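Local coordinates for protein processed glycerol phosphate lipoteichoic acid synthase 2 (Bacillus subtilis, PDB 2W8D) that belongs to the sulfatase family of the alkaline phosphatase superfamily and holds a magnesium ion at the C-terminal ends of central strands of a mixed beta sheet, at residues S44-Y49 with E55-L60; F76-Q81 with S94-A99; D258-S263 with Q286-P291; N265-M270 with D277-Y282. All coordinates share one frame; numbering follows the deposited sequence.

Contact 1. Residues S44-Y49 with E55-L60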
loop_
_atom_site.group_PDB
_atom_site.type_symbol
_atom_site.label_atom_id
_atom_site.label_comp_id
_atom_site.label_asym_id
_atom_site.label_seq_id
_atom_site.Cartn_x
_atom_site.Cartn_y
_atom_site.Cartn_z
ATOM N N SER A 44 -4.769 5.891 9.292
ATOM C CA SER A 44 -4.736 5.141 10.531
ATOM C C SER A 44 -5.521 5.793 11.670
ATOM O O SER A 44 -5.958 5.086 12.556
ATOM C CB SER A 44 -3.282 4.908 10.980
ATOM O OG SER A 44 -2.593 3.981 10.127
ATOM N N PHE A 45 -5.697 7.116 11.672
ATOM C CA PHE A 45 -6.469 7.732 12.764
ATOM C C PHE A 45 -7.899 7.197 12.882
ATOM O O PHE A 45 -8.475 7.235 13.965
ATOM C CB PHE A 45 -6.464 9.272 12.727
ATOM C CG PHE A 45 -7.429 9.864 11.741
ATOM C CD1 PHE A 45 -8.724 10.148 12.109
ATOM C CD2 PHE A 45 -7.032 10.150 10.446
ATOM C CE1 PHE A 45 -9.626 10.690 11.168
ATOM C CE2 PHE A 45 -7.900 10.706 9.535
ATOM C CZ PHE A 45 -9.208 10.952 9.886
ATOM N N ILE A 46 -8.452 6.734 11.768
ATOM C CA ILE A 46 -9.763 6.111 11.706
ATOM C C ILE A 46 -9.899 4.822 12.526
ATOM O O ILE A 46 -10.992 4.508 13.007
ATOM C CB ILE A 46 -10.160 5.816 10.240
ATOM C CG1 ILE A 46 -10.703 7.106 9.633
ATOM C CG2 ILE A 46 -11.270 4.892 10.171
ATOM C CD1 ILE A 46 -11.812 7.769 10.518
ATOM N N ILE A 47 -8.797 4.087 12.663
ATOM C CA ILE A 47 -8.781 2.845 13.424
ATOM C C ILE A 47 -9.058 3.161 14.889
ATOM O O ILE A 47 -8.377 3.996 15.504
ATOM C CB ILE A 47 -7.452 2.083 13.230
ATOM C CG1 ILE A 47 -7.243 1.693 11.766
ATOM C CG2 ILE A 47 -7.419 0.824 14.069
ATOM C CD1 ILE A 47 -8.425 0.964 11.097
ATOM N N ASP A 48 -10.114 2.562 15.407
ATOM C CA ASP A 48 -10.588 2.746 16.785
ATOM C C ASP A 48 -11.298 4.029 17.037
ATOM O O ASP A 48 -11.693 4.279 18.164
ATOM C CB ASP A 48 -9.490 2.509 17.832
ATOM C CG ASP A 48 -9.130 1.034 17.943
ATOM O OD1 ASP A 48 -9.976 0.190 17.582
ATOM O OD2 ASP A 48 -8.007 0.703 18.354
ATOM N N TYR A 49 -11.462 4.848 15.999
ATOM C CA TYR A 49 -12.196 6.094 16.134
ATOM C C TYR A 49 -13.695 5.807 16.282
ATOM O O TYR A 49 -14.233 4.859 15.684
ATOM C CB TYR A 49 -11.982 6.967 14.918
ATOM C CG TYR A 49 -12.164 8.426 15.231
ATOM C CD1 TYR A 49 -11.096 9.193 15.710
ATOM C CD2 TYR A 49 -13.405 9.030 15.103
ATOM C CE1 TYR A 49 -11.264 10.538 16.042
ATOM C CE2 TYR A 49 -13.588 10.377 15.440
ATOM C CZ TYR A 49 -12.514 11.116 15.894
ATOM O OH TYR A 49 -12.690 12.426 16.217
ATOM N N GLU A 55 -18.448 2.811 16.406
ATOM C CA GLU A 55 -17.181 2.668 15.714
ATOM C C GLU A 55 -17.344 2.934 14.230
ATOM O O GLU A 55 -18.359 2.590 13.631
ATOM C CB GLU A 55 -16.624 1.283 15.944
ATOM C CG GLU A 55 -16.299 0.986 17.403
ATOM C CD GLU A 55 -16.051 -0.482 17.642
ATOM O OE1 GLU A 55 -15.193 -1.064 16.942
ATOM O OE2 GLU A 55 -16.727 -1.060 18.529
ATOM N N VAL A 56 -16.332 3.560 13.640
ATOM C CA VAL A 56 -16.361 3.929 12.246
ATOM C C VAL A 56 -15.936 2.721 11.442
ATOM O O VAL A 56 -16.569 2.385 10.445
ATOM C CB VAL A 56 -15.410 5.126 11.930
ATOM C CG1 VAL A 56 -15.379 5.382 10.410
ATOM C CG2 VAL A 56 -15.834 6.382 12.685
ATOM N N THR A 57 -14.855 2.062 11.847
ATOM C CA THR A 57 -14.412 0.866 11.094
ATOM C C THR A 57 -14.413 -0.457 11.935
ATOM O O THR A 57 -13.349 -1.046 12.181
ATOM C CB THR A 57 -13.058 1.125 10.399
ATOM O OG1 THR A 57 -12.084 1.507 11.372
ATOM C CG2 THR A 57 -13.176 2.271 9.382
ATOM N N PRO A 58 -15.609 -0.914 12.393
ATOM C CA PRO A 58 -15.627 -2.047 13.337
ATOM C C PRO A 58 -14.968 -3.349 12.841
ATOM O O PRO A 58 -14.392 -4.088 13.656
ATOM C CB PRO A 58 -17.143 -2.292 13.605
ATOM C CG PRO A 58 -17.862 -1.699 12.408
ATOM C CD PRO A 58 -16.974 -0.432 12.117
ATOM N N PHE A 59 -15.047 -3.658 11.547
ATOM C CA PHE A 59 -14.348 -4.870 11.086
ATOM C C PHE A 59 -12.829 -4.742 11.166
ATOM O O PHE A 59 -12.141 -5.649 11.650
ATOM C CB PHE A 59 -14.752 -5.297 9.671
ATOM C CG PHE A 59 -14.341 -6.700 9.340
ATOM C CD1 PHE A 59 -14.976 -7.788 9.970
ATOM C CD2 PHE A 59 -13.292 -6.936 8.446
ATOM C CE1 PHE A 59 -14.627 -9.129 9.667
ATOM C CE2 PHE A 59 -12.904 -8.241 8.137
ATOM C CZ PHE A 59 -13.592 -9.368 8.743
ATOM N N LEU A 60 -12.328 -3.601 10.703
ATOM C CA LEU A 60 -10.892 -3.344 10.652
ATOM C C LEU A 60 -10.366 -3.293 12.072
ATOM O O LEU A 60 -9.302 -3.845 12.352
ATOM C CB LEU A 60 -10.580 -2.071 9.852
ATOM C CG LEU A 60 -10.913 -2.216 8.338
ATOM C CD1 LEU A 60 -10.631 -0.929 7.505
ATOM C CD2 LEU A 60 -10.253 -3.416 7.643
HETATM O O HOH W 1 -13.179 2.853 14.056
#
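The Tyr49 ring meets Val56 at its edge, CG2 lying near the ring plane at 4.3 Å from CD2, while its hydroxyl bonds to the backbone oxygen of Val273. Next to it, one face of the Phe45 ring takes CG1 of Ile46, offset toward the rim and 4.0 Å above the plane. The backbone closes beside the tyrosine: Val56 N donates to Tyr49 O over 3.2 Å, the N-H pointing at the oxygen at 159°. This bond continues the pairing of the small hairpin formed by strands 50-51 and 54-55. A type II beta turn from Ile46 to Tyr49 leads into that hairpin, and Thr57, the N-cap residue of helix 58-65, leads out of it. A water ties turn to helix start, donating to Ile46 O and to Tyr49 O (2.8 Å) and accepting from Thr57 N (2.9 Å). Beside the water the side chains meet mainly through methyl groups. Ile46 CG2, anti to its own nitrogen, crosses Thr57 at about a right angle and reaches its CG2 methyl, a pair modelled unusually close; Ile46 CG2 also lies 4.1 Å from Val56 CG1. Helix 219-244 backs Ile46 through Tyr224 and Phe225. Farther along, Ile47 extends CD1 over Leu60 CB at 3.9 Å.

Contact 2. Residues F76-Q81 with S94-A99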
loop_
_atom_site.group_PDB
_atom_site.type_symbol
_atom_site.label_atom_id
_atom_site.label_comp_id
_atom_site.label_asym_id
_atom_site.label_seq_id
_atom_site.Cartn_x
_atom_site.Cartn_y
_atom_site.Cartn_z
ATOM N N PHE A 76 3.621 4.108 7.083
ATOM C CA PHE A 76 3.395 5.361 6.415
ATOM C C PHE A 76 3.274 5.186 4.896
ATOM O O PHE A 76 4.063 4.458 4.278
ATOM C CB PHE A 76 4.554 6.334 6.751
ATOM C CG PHE A 76 4.614 6.720 8.219
ATOM C CD1 PHE A 76 4.102 7.951 8.654
ATOM C CD2 PHE A 76 5.178 5.852 9.169
ATOM C CE1 PHE A 76 4.133 8.307 10.021
ATOM C CE2 PHE A 76 5.218 6.204 10.531
ATOM C CZ PHE A 76 4.693 7.430 10.950
ATOM N N HIS A 77 2.342 5.907 4.273
ATOM C CA HIS A 77 2.370 5.978 2.797
ATOM C C HIS A 77 3.588 6.813 2.331
ATOM O O HIS A 77 4.025 7.723 3.019
ATOM C CB HIS A 77 1.061 6.530 2.229
ATOM C CG HIS A 77 0.952 8.019 2.320
ATOM N ND1 HIS A 77 1.408 8.858 1.319
ATOM C CD2 HIS A 77 0.454 8.820 3.294
ATOM C CE1 HIS A 77 1.195 10.113 1.674
ATOM N NE2 HIS A 77 0.633 10.118 2.874
ATOM N N GLN A 78 4.136 6.495 1.167
ATOM C CA GLN A 78 5.291 7.236 0.675
ATOM C C GLN A 78 5.021 7.812 -0.709
ATOM O O GLN A 78 5.964 8.052 -1.468
ATOM C CB GLN A 78 6.536 6.331 0.670
ATOM C CG GLN A 78 6.906 5.776 2.071
ATOM C CD GLN A 78 8.000 4.757 2.005
ATOM O OE1 GLN A 78 7.814 3.671 1.431
ATOM N NE2 GLN A 78 9.168 5.094 2.557
ATOM N N THR A 79 3.748 8.047 -1.015
ATOM C CA THR A 79 3.307 8.477 -2.322
ATOM C C THR A 79 3.569 9.941 -2.602
ATOM O O THR A 79 3.770 10.754 -1.671
ATOM C CB THR A 79 1.777 8.209 -2.556
ATOM O OG1 THR A 79 1.009 9.017 -1.672
ATOM C CG2 THR A 79 1.406 6.706 -2.365
ATOM N N GLY A 80 3.592 10.259 -3.898
ATOM C CA GLY A 80 3.669 11.641 -4.385
ATOM C C GLY A 80 2.449 11.896 -5.278
ATOM O O GLY A 80 1.296 11.470 -4.966
ATOM N N GLN A 81 2.671 12.520 -6.416
ATOM C CA GLN A 81 1.507 12.882 -7.250
ATOM C C GLN A 81 0.747 11.760 -7.978
ATOM O O GLN A 81 -0.352 11.980 -8.465
ATOM C CB GLN A 81 1.851 14.014 -8.184
ATOM C CG GLN A 81 2.422 15.237 -7.403
ATOM C CD GLN A 81 2.803 16.389 -8.331
ATOM O OE1 GLN A 81 3.518 16.211 -9.320
ATOM N NE2 GLN A 81 2.300 17.568 -8.015
ATOM N N SER A 94 9.038 -2.241 -4.823
ATOM C CA SER A 94 9.895 -1.779 -3.725
ATOM C C SER A 94 10.871 -0.729 -4.248
ATOM O O SER A 94 12.073 -0.741 -3.972
ATOM C CB SER A 94 10.597 -2.952 -3.028
ATOM O OG SER A 94 11.136 -2.540 -1.789
ATOM N N LEU A 95 10.322 0.153 -5.064
ATOM C CA LEU A 95 11.024 1.306 -5.597
ATOM C C LEU A 95 10.124 2.525 -5.475
ATOM O O LEU A 95 8.916 2.447 -5.664
ATOM C CB LEU A 95 11.403 1.097 -7.058
ATOM C CG LEU A 95 12.431 0.035 -7.433
ATOM C CD1 LEU A 95 12.497 -0.048 -8.972
ATOM C CD2 LEU A 95 13.789 0.383 -6.794
ATOM N N TYR A 96 10.722 3.657 -5.146
ATOM C CA TYR A 96 9.975 4.900 -4.995
ATOM C C TYR A 96 9.416 5.426 -6.327
ATOM O O TYR A 96 10.028 5.270 -7.387
ATOM C CB TYR A 96 10.857 5.972 -4.334
ATOM C CG TYR A 96 11.141 5.644 -2.911
ATOM C CD1 TYR A 96 10.291 6.091 -1.894
ATOM C CD2 TYR A 96 12.234 4.857 -2.572
ATOM C CE1 TYR A 96 10.538 5.760 -0.557
ATOM C CE2 TYR A 96 12.481 4.512 -1.274
ATOM C CZ TYR A 96 11.656 4.965 -0.264
ATOM O OH TYR A 96 11.931 4.616 1.037
ATOM N N PRO A 97 8.237 6.056 -6.259
ATOM C CA PRO A 97 7.609 6.719 -7.396
ATOM C C PRO A 97 8.375 7.995 -7.730
ATOM O O PRO A 97 9.386 8.300 -7.090
ATOM C CB PRO A 97 6.236 7.083 -6.843
ATOM C CG PRO A 97 6.527 7.358 -5.380
ATOM C CD PRO A 97 7.483 6.262 -5.004
ATOM N N LEU A 98 7.923 8.731 -8.735
ATOM C CA LEU A 98 8.651 9.959 -9.130
ATOM C C LEU A 98 8.412 11.080 -8.105
ATOM O O LEU A 98 7.364 11.118 -7.468
ATOM C CB LEU A 98 8.215 10.424 -10.520
ATOM C CG LEU A 98 8.406 9.516 -11.739
ATOM C CD1 LEU A 98 7.780 10.152 -12.959
ATOM C CD2 LEU A 98 9.892 9.389 -11.994
ATOM N N ALA A 99 9.384 11.963 -7.958
ATOM C CA ALA A 99 9.263 13.132 -7.125
ATOM C C ALA A 99 8.181 14.113 -7.605
ATOM O O ALA A 99 7.581 14.784 -6.758
ATOM C CB ALA A 99 10.649 13.879 -6.985
HETATM O O HOH W 2 5.356 12.702 -7.750
#
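Neither segment is helix or strand, and the two backbones draw together along their length, from 7.7 Å between the CA atoms of Gln78 and Tyr96 to 6.4 Å between those of Gly80 and Ala99. Gln78 stretches out beyond CG (chi2 172°) to bring its amide to the edge of the Tyr96 ring, near the ring plane, with the two planes 66° apart. Gln78 CD sits 3.7 Å from Tyr96 CE1. Gln78 NE2 gives a weak, bent hydrogen bond of 3.2 Å to Tyr96 OH, its angle only 127°. Stronger ties lie outside: NE2 also bonds to Pro345 O, OE1 receives Val311 N, and the tyrosine hydroxyl pairs with Glu388 of helix 380-397, so this buried amide has both ends engaged. Next in sequence, Pro97 sets CG 4.0 Å from Gln78 O. At the outer end a water accepts from Gln81 N at 3.0 Å and donates to Leu98 O at 2.6 Å. The two loops flank helix 86-93, one entering and one leaving; the phosphorylated, magnesium-binding Thr84 lies just ahead of that helix, a placement in keeping with the alkaline phosphatase superfamily.

Contact 3. Residues D258-S263 with Q286-P291; sequences DHYGIS and QLQRVP. With MG (magnesium ion), chain C.
Tyr260 and Gln288 form the close part of this contact, lying side by side and pointing the same way, with ring and amide planes 68° apart. OE1 of Gln288 comes obliquely to the ring, 3.2 Å from CD2 of Tyr260. A bend at chi2 (-48°) folds the glutamine back, and its amide is held from outside the pair: OE1 accepts from His77 NE2, and NE2 donates to Asn284 O. Beside it Val290 rests CG1 on the His259 peptide, 4.1 Å from the carbonyl carbon. No direct hydrogen bond joins the segments.

At the start of 258-263 the side chains turn away from 286-291 to a metal. Asp258 and His259 follow strand 251-257 and bind magnesium through OD2 (2.1 Å) and NE2 (2.2 Å), with Glu40 and phosphorylated Thr84 among the other ligands; such an Asp-His pair after a core strand is familiar from the alkaline phosphatase superfamily. Asp258 OD1 lies 3.2 Å above the His259 imidazole plane, offset toward the rim, and bonds to Ser41 N. His259 ND1 donates at 160° to Tyr260 O, coming from above the carbonyl plane but within the ring's own, which fixes the ring's rotation with NE2 toward the metal.

Tyr260 is partly exposed, and its OH pairs with Lys83. Packing is looser past the ring, where a water stands between the segments, donating to Ile262 O and accepting from Gln288 NE2 at 3.1 Å. The type I turn Gln286-Arg289 is clasped separately: Arg289 NH1 reaches Gln286 OE1 at 2.8 Å, with a longer bond to the Gln286 carbonyl.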
loop_
_atom_site.group_PDB
_atom_site.type_symbol
_atom_site.label_atom_id
_atom_site.label_comp_id
_atom_site.label_asym_id
_atom_site.label_seq_id
_atom_site.Cartn_x
_atom_site.Cartn_y
_atom_site.Cartn_z
ATOM N N ASP A 258 -4.039 3.579 0.859
ATOM C CA ASP A 258 -3.072 3.974 -0.206
ATOM C C ASP A 258 -2.351 5.322 0.055
ATOM O O ASP A 258 -1.166 5.473 -0.262
ATOM C CB ASP A 258 -3.691 3.872 -1.613
ATOM C CG ASP A 258 -4.905 4.771 -1.801
ATOM O OD1 ASP A 258 -5.477 5.270 -0.797
ATOM O OD2 ASP A 258 -5.273 5.019 -2.973
ATOM N N HIS A 259 -3.039 6.282 0.686
ATOM C CA HIS A 259 -2.426 7.590 0.985
ATOM C C HIS A 259 -3.430 8.358 1.787
ATOM O O HIS A 259 -4.511 7.823 2.037
ATOM C CB HIS A 259 -2.156 8.344 -0.333
ATOM C CG HIS A 259 -3.342 8.329 -1.240
ATOM N ND1 HIS A 259 -4.441 9.156 -1.050
ATOM C CD2 HIS A 259 -3.648 7.513 -2.277
ATOM C CE1 HIS A 259 -5.346 8.887 -1.973
ATOM N NE2 HIS A 259 -4.897 7.884 -2.723
ATOM N N TYR A 260 -3.140 9.618 2.148
ATOM C CA TYR A 260 -4.115 10.345 2.978
ATOM C C TYR A 260 -5.357 10.655 2.191
ATOM O O TYR A 260 -5.284 10.848 1.000
ATOM C CB TYR A 260 -3.548 11.655 3.563
ATOM C CG TYR A 260 -3.182 12.656 2.490
ATOM C CD1 TYR A 260 -4.102 13.590 2.069
ATOM C CD2 TYR A 260 -1.933 12.615 1.847
ATOM C CE1 TYR A 260 -3.788 14.533 1.072
ATOM C CE2 TYR A 260 -1.596 13.547 0.817
ATOM C CZ TYR A 260 -2.557 14.501 0.460
ATOM O OH TYR A 260 -2.336 15.414 -0.501
ATOM N N GLY A 261 -6.493 10.749 2.867
ATOM C CA GLY A 261 -7.693 11.253 2.233
ATOM C C GLY A 261 -7.950 12.718 2.573
ATOM O O GLY A 261 -8.554 13.455 1.777
ATOM N N ILE A 262 -7.516 13.138 3.762
ATOM C CA ILE A 262 -7.781 14.489 4.243
ATOM C C ILE A 262 -6.502 15.352 4.220
ATOM O O ILE A 262 -5.619 15.184 5.077
ATOM C CB ILE A 262 -8.338 14.464 5.689
ATOM C CG1 ILE A 262 -9.477 13.434 5.848
ATOM C CG2 ILE A 262 -8.789 15.878 6.099
ATOM C CD1 ILE A 262 -10.686 13.736 4.954
ATOM N N SER A 263 -6.428 16.300 3.287
ATOM C CA SER A 263 -5.279 17.212 3.211
ATOM C C SER A 263 -5.288 18.332 4.274
ATOM O O SER A 263 -6.201 18.424 5.113
ATOM C CB SER A 263 -5.173 17.797 1.816
ATOM O OG SER A 263 -6.173 18.760 1.601
ATOM N N GLN A 286 2.282 13.100 11.479
ATOM C CA GLN A 286 1.733 11.967 12.215
ATOM C C GLN A 286 0.500 11.400 11.541
ATOM O O GLN A 286 0.257 10.207 11.652
ATOM C CB GLN A 286 1.434 12.308 13.709
ATOM C CG GLN A 286 2.623 12.924 14.458
ATOM C CD GLN A 286 3.926 12.184 14.173
ATOM O OE1 GLN A 286 3.996 10.982 14.351
ATOM N NE2 GLN A 286 4.954 12.901 13.722
ATOM N N LEU A 287 -0.260 12.249 10.840
ATOM C CA LEU A 287 -1.499 11.815 10.177
ATOM C C LEU A 287 -1.273 11.073 8.839
ATOM O O LEU A 287 -2.232 10.712 8.164
ATOM C CB LEU A 287 -2.451 13.007 9.968
ATOM C CG LEU A 287 -3.126 13.428 11.288
ATOM C CD1 LEU A 287 -3.609 14.884 11.236
ATOM C CD2 LEU A 287 -4.245 12.430 11.680
ATOM N N GLN A 288 -0.010 10.916 8.441
ATOM C CA GLN A 288 0.326 10.180 7.229
ATOM C C GLN A 288 0.450 8.685 7.523
ATOM O O GLN A 288 0.747 7.922 6.622
ATOM C CB GLN A 288 1.605 10.727 6.575
ATOM C CG GLN A 288 1.552 12.259 6.240
ATOM C CD GLN A 288 0.280 12.690 5.519
ATOM O OE1 GLN A 288 0.011 12.236 4.397
ATOM N NE2 GLN A 288 -0.520 13.553 6.155
ATOM N N ARG A 289 0.236 8.268 8.788
ATOM C CA ARG A 289 0.067 6.850 9.065
ATOM C C ARG A 289 -1.156 6.335 8.267
ATOM O O ARG A 289 -2.239 6.939 8.315
ATOM C CB ARG A 289 -0.114 6.596 10.569
ATOM C CG ARG A 289 1.191 6.552 11.383
ATOM C CD ARG A 289 0.905 6.517 12.879
ATOM N NE ARG A 289 2.148 6.573 13.660
ATOM C CZ ARG A 289 2.813 7.696 13.971
ATOM N NH1 ARG A 289 2.370 8.881 13.578
ATOM N NH2 ARG A 289 3.928 7.638 14.683
ATOM N N VAL A 290 -0.947 5.263 7.509
ATOM C CA VAL A 290 -2.031 4.465 6.923
ATOM C C VAL A 290 -1.989 3.019 7.462
ATOM O O VAL A 290 -0.911 2.477 7.744
ATOM C CB VAL A 290 -2.026 4.466 5.369
ATOM C CG1 VAL A 290 -2.114 5.926 4.823
ATOM C CG2 VAL A 290 -0.786 3.801 4.840
ATOM N N PRO A 291 -3.167 2.400 7.622
ATOM C CA PRO A 291 -3.154 1.060 8.202
ATOM C C PRO A 291 -2.590 0.036 7.226
ATOM O O PRO A 291 -2.678 0.235 6.012
ATOM C CB PRO A 291 -4.624 0.768 8.520
ATOM C CG PRO A 291 -5.426 1.707 7.655
ATOM C CD PRO A 291 -4.508 2.870 7.242
HETATM MG MG MG C . -6.372 6.628 -3.820
HETATM O O HOH W 3 -2.832 15.314 5.156
#

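Contact 4. Residues N265-M270 with D277-Y282; sequences NHNKAM and DEITDY
Ile279 packs on the first turn of helix 267-273, touching Asn267 and Met270 from the loop that joins this helix to helix 281-286; a short loop thus links two consecutive helices of the sulfatase-family fold. Asp277 and Glu278, both exposed, lead into the contact, which begins at the backbone nitrogen of Ile279. That nitrogen donates to a water at 3.0 Å, which in turn gives a long, weak bond to Asn267 O.

The Ile279 side chain then divides its branches between two helix residues spaced one turn apart. CG2, anti to the backbone nitrogen, turns to the Asn267 amide, 3.3 Å from OD1, while CB of Ile279 lies 3.7 Å from the amide carbon CG of Asn267; the two side chains cross obliquely. The other end of that amide, ND2, has a weak bond to Glu264 OE2. The second branch of Ile279, CG1, lies beside the backbone nitrogen (chi1 -69°), passing 3.6 Å from Asn267 O to reach CB of Met270 at 4.0 Å, and CD1 ends beside the Met270 carbonyl. Met270, modelled as selenomethionine, bends at chi2 and chi3, which carries its CE methyl away from Ile279, while CG packs on Ile262.

Thr280 is the N-cap of the second helix. Its side chain caps a backbone nitrogen farther on while Asp283 OD2 accepts from Thr280 N, consistent with a capping box. Tyr282, on the first turn, lies against Thr357 of strand 356-359, its OH hydrogen-bonded to Thr366 O.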
loop_
_atom_site.group_PDB
_atom_site.type_symbol
_atom_site.label_atom_id
_atom_site.label_comp_id
_atom_site.label_asym_id
_atom_site.label_seq_id
_atom_site.Cartn_x
_atom_site.Cartn_y
_atom_site.Cartn_z
ATOM N N ASN A 265 -5.872 21.441 3.720
ATOM C CA ASN A 265 -7.000 22.362 3.479
ATOM C C ASN A 265 -8.134 22.221 4.516
ATOM O O ASN A 265 -8.989 23.130 4.652
ATOM C CB ASN A 265 -7.606 22.176 2.068
ATOM C CG ASN A 265 -6.605 22.428 0.927
ATOM O OD1 ASN A 265 -6.681 21.773 -0.109
ATOM N ND2 ASN A 265 -5.698 23.373 1.104
ATOM N N HIS A 266 -8.129 21.105 5.237
ATOM C CA HIS A 266 -9.156 20.791 6.242
ATOM C C HIS A 266 -8.596 20.749 7.661
ATOM O O HIS A 266 -9.153 20.091 8.534
ATOM C CB HIS A 266 -9.799 19.433 5.906
ATOM C CG HIS A 266 -10.185 19.323 4.469
ATOM N ND1 HIS A 266 -11.288 19.970 3.947
ATOM C CD2 HIS A 266 -9.553 18.751 3.422
ATOM C CE1 HIS A 266 -11.352 19.735 2.647
ATOM N NE2 HIS A 266 -10.305 19.008 2.305
ATOM N N ASN A 267 -7.494 21.444 7.891
ATOM C CA ASN A 267 -6.867 21.481 9.207
ATOM C C ASN A 267 -7.790 21.991 10.293
ATOM O O ASN A 267 -7.720 21.516 11.415
ATOM C CB ASN A 267 -5.605 22.360 9.185
ATOM C CG ASN A 267 -4.341 21.587 8.788
ATOM O OD1 ASN A 267 -4.357 20.377 8.610
ATOM N ND2 ASN A 267 -3.242 22.304 8.645
ATOM N N LYS A 268 -8.630 22.973 9.989
ATOM C CA LYS A 268 -9.526 23.511 11.004
ATOM C C LYS A 268 -10.432 22.408 11.543
ATOM O O LYS A 268 -10.572 22.283 12.732
ATOM C CB LYS A 268 -10.365 24.673 10.484
ATOM C CG LYS A 268 -11.132 25.386 11.605
ATOM C CD LYS A 268 -12.242 26.291 11.085
ATOM C CE LYS A 268 -12.092 27.636 11.751
ATOM N NZ LYS A 268 -13.391 28.341 12.014
ATOM N N ALA A 269 -10.997 21.577 10.667
ATOM C CA ALA A 269 -11.905 20.524 11.123
ATOM C C ALA A 269 -11.141 19.338 11.736
ATOM O O ALA A 269 -11.605 18.724 12.714
ATOM C CB ALA A 269 -12.827 20.059 9.984
HETATM N N MSE A 270 -9.972 19.030 11.180
HETATM C CA MSE A 270 -9.171 17.918 11.669
HETATM C C MSE A 270 -8.674 18.129 13.085
HETATM O O MSE A 270 -8.485 17.166 13.798
HETATM C CB MSE A 270 -7.984 17.614 10.749
HETATM C CG MSE A 270 -8.380 16.866 9.549
HETATM SE SE MSE A 270 -9.120 15.071 10.010
HETATM C CE MSE A 270 -7.506 14.256 10.723
ATOM N N ASP A 277 -6.171 22.030 19.564
ATOM C CA ASP A 277 -6.395 23.423 19.228
ATOM C C ASP A 277 -6.088 23.715 17.748
ATOM O O ASP A 277 -6.838 24.427 17.065
ATOM C CB ASP A 277 -5.591 24.318 20.159
ATOM C CG ASP A 277 -6.296 24.564 21.493
ATOM O OD1 ASP A 277 -7.555 24.604 21.525
ATOM O OD2 ASP A 277 -5.583 24.745 22.521
ATOM N N GLU A 278 -5.000 23.150 17.244
ATOM C CA GLU A 278 -4.639 23.340 15.862
ATOM C C GLU A 278 -3.895 22.107 15.384
ATOM O O GLU A 278 -3.415 21.324 16.180
ATOM C CB GLU A 278 -3.809 24.635 15.685
ATOM C CG GLU A 278 -2.310 24.445 15.826
ATOM C CD GLU A 278 -1.580 25.654 16.383
ATOM O OE1 GLU A 278 -1.528 26.704 15.679
ATOM O OE2 GLU A 278 -1.048 25.541 17.531
ATOM N N ILE A 279 -3.851 21.923 14.073
ATOM C CA ILE A 279 -3.026 20.906 13.435
ATOM C C ILE A 279 -1.731 21.584 13.020
ATOM O O ILE A 279 -1.752 22.430 12.137
ATOM C CB ILE A 279 -3.730 20.312 12.168
ATOM C CG1 ILE A 279 -4.960 19.467 12.540
ATOM C CG2 ILE A 279 -2.754 19.477 11.298
ATOM C CD1 ILE A 279 -4.718 18.392 13.582
ATOM N N THR A 280 -0.614 21.228 13.645
ATOM C CA THR A 280 0.712 21.728 13.201
ATOM C C THR A 280 1.326 20.887 12.048
ATOM O O THR A 280 0.778 19.845 11.664
ATOM C CB THR A 280 1.694 21.756 14.390
ATOM O OG1 THR A 280 1.820 20.432 14.932
ATOM C CG2 THR A 280 1.220 22.728 15.502
ATOM N N ASP A 281 2.470 21.305 11.513
ATOM C CA ASP A 281 3.239 20.501 10.525
ATOM C C ASP A 281 3.563 19.133 11.082
ATOM O O ASP A 281 3.463 18.135 10.388
ATOM C CB ASP A 281 4.600 21.154 10.216
ATOM C CG ASP A 281 4.521 22.335 9.246
ATOM O OD1 ASP A 281 3.513 22.505 8.527
ATOM O OD2 ASP A 281 5.514 23.107 9.223
ATOM N N TYR A 282 3.999 19.116 12.336
ATOM C CA TYR A 282 4.291 17.905 13.068
ATOM C C TYR A 282 3.044 16.989 13.125
ATOM O O TYR A 282 3.162 15.811 12.845
ATOM C CB TYR A 282 4.854 18.229 14.487
ATOM C CG TYR A 282 4.794 17.029 15.404
ATOM C CD1 TYR A 282 5.809 16.067 15.383
ATOM C CD2 TYR A 282 3.685 16.808 16.231
ATOM C CE1 TYR A 282 5.742 14.944 16.157
ATOM C CE2 TYR A 282 3.587 15.650 17.039
ATOM C CZ TYR A 282 4.621 14.723 16.989
ATOM O OH TYR A 282 4.586 13.573 17.754
HETATM O O HOH W 4 -5.501 23.835 12.417
#

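The centres of contacts 2 and 3 lie about 10 and 11 Å from the chain's centre; both contacts are buried and rich in amides and imidazoles, and they meet where Thr79 packs on His259. Only contact 3 includes magnesium ligands within its segments. Contacts 1 and 4, centred about 18 and 25 Å out, rely on aliphatic packing around helix starts, in contact 1 with a backbone hydrogen bond; a water bridges each of the four. Contact 1 is partly buried, whereas contact 4, though peripheral, touches mostly through buried residues. The CE methyl of Met270 meets Leu287 of contact 3 and Phe45 of contact 1, while Ser44 N bonds to Arg289 O, so contact 3 joins the other three.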